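Extracellular solute-binding protein (Conexibacter woesei, PDB 4P98) probably binds a small solute, perhaps a nucleoside as in PnrA-like relatives, outside the cell membrane and delivers it to an ABC transporter. Local coordinates at residues Q63-P66 / V67-F71. Sequence-based numbering, arbitrary orientation.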
# COMPACT_ATOMS: atom_id res chain seq x y z
N GLN A 63 5.24 -13.97 18.83
CA GLN A 63 4.00 -13.42 19.37
C GLN A 63 2.82 -13.78 18.47
O GLN A 63 1.75 -14.15 18.96
CB GLN A 63 4.13 -11.91 19.49
CG GLN A 63 5.37 -11.46 20.26
CD GLN A 63 5.32 -11.84 21.72
OE1 GLN A 63 4.26 -11.78 22.35
NE2 GLN A 63 6.47 -12.23 22.28
N ALA A 64 3.01 -13.68 17.16
CA ALA A 64 1.92 -13.95 16.20
C ALA A 64 1.40 -15.40 16.21
O ALA A 64 0.21 -15.62 16.10
CB ALA A 64 2.33 -13.56 14.79
N GLU A 65 2.29 -16.38 16.33
CA GLU A 65 1.87 -17.77 16.20
C GLU A 65 0.82 -18.19 17.26
O GLU A 65 -0.20 -18.75 16.91
CB GLU A 65 3.07 -18.71 16.17
CG GLU A 65 2.70 -20.18 16.17
CD GLU A 65 3.90 -21.09 15.97
OE1 GLU A 65 4.87 -20.65 15.33
OE2 GLU A 65 3.86 -22.25 16.44
N PRO A 66 1.05 -17.90 18.54
CA PRO A 66 0.00 -18.26 19.52
C PRO A 66 -1.34 -17.52 19.34
O PRO A 66 -2.39 -18.09 19.62
CB PRO A 66 0.62 -17.93 20.88
CG PRO A 66 2.01 -17.46 20.64
CD PRO A 66 2.30 -17.43 19.17
N VAL A 67 -1.30 -16.27 18.87
CA VAL A 67 -2.52 -15.50 18.64
C VAL A 67 -3.31 -16.13 17.48
O VAL A 67 -4.52 -16.31 17.57
CB VAL A 67 -2.21 -14.02 18.31
CG1 VAL A 67 -3.45 -13.27 17.86
CG2 VAL A 67 -1.58 -13.33 19.51
N ILE A 68 -2.60 -16.45 16.40
CA ILE A 68 -3.20 -17.13 15.26
C ILE A 68 -3.81 -18.47 15.72
O ILE A 68 -4.96 -18.79 15.40
CB ILE A 68 -2.16 -17.34 14.13
CG1 ILE A 68 -1.77 -15.99 13.53
CG2 ILE A 68 -2.70 -18.26 13.04
CD1 ILE A 68 -0.46 -16.01 12.77
N ARG A 69 -3.05 -19.25 16.48
CA ARG A 69 -3.52 -20.54 16.97
C ARG A 69 -4.81 -20.39 17.79
O ARG A 69 -5.74 -21.17 17.63
CB ARG A 69 -2.44 -21.24 17.81
CG ARG A 69 -2.87 -22.61 18.32
CD ARG A 69 -1.74 -23.38 19.00
NE ARG A 69 -0.67 -23.68 18.06
CZ ARG A 69 0.50 -23.06 18.00
NH1 ARG A 69 0.82 -22.10 18.87
NH2 ARG A 69 1.38 -23.43 17.07
N GLN A 70 -4.84 -19.38 18.64
CA GLN A 70 -5.97 -19.13 19.52
C GLN A 70 -7.24 -18.81 18.74
O GLN A 70 -8.32 -19.29 19.07
CB GLN A 70 -5.64 -17.99 20.50
CG GLN A 70 -6.79 -17.56 21.38
CD GLN A 70 -6.38 -16.52 22.41
OE1 GLN A 70 -5.40 -15.78 22.23
NE2 GLN A 70 -7.14 -16.45 23.49
N PHE A 71 -7.13 -18.01 17.68
CA PHE A 71 -8.30 -17.74 16.84
C PHE A 71 -8.80 -19.00 16.14
O PHE A 71 -10.00 -19.25 16.07
CB PHE A 71 -8.01 -16.65 15.80
CG PHE A 71 -8.06 -15.25 16.35
CD1 PHE A 71 -9.22 -14.76 16.94
CD2 PHE A 71 -6.96 -14.41 16.27
CE1 PHE A 71 -9.28 -13.46 17.42
CE2 PHE A 71 -7.01 -13.12 16.76
CZ PHE A 71 -8.17 -12.64 17.35
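E65 and R69 form an i to i+4 salt bridge on helix 61-73, with OE2 of E65 2.8 Å from NH2 of R69. The two side chains run side by side. OE2 lies in the guanidinium plane, at its edge, and is met on its anti side. The bond is nearly straight, with an N-H...O angle of 165°. The carboxylate and guanidinium planes are 63° apart, and the bond runs through OE2. A bend at chi3 (-64°) turns the guanidinium of R69 back toward E65.

Backbone bonds carry the helix. I68 N donates to A64 O, R69 N to E65 O, and Q70 N to P66 O, each at 2.9 Å. P66 has no N-H for the preceding turn, and the helix is kinked there.

The apolar pair is CD1 of I68 and CB of A64, 4.2 Å apart. CG2 of V67 lies against the carbonyl oxygen of Q63, 3.5 Å from that O. I68 also packs on helix 84-94, and V67 and I68 on I24 of strand 22-25.

The helix is thus amphipathic, its apolar side set against the parallel sheet of one lobe. NH2 of R69 also bridges to E96, so two carboxylates share one cationic group, which probably offsets their mutual repulsion.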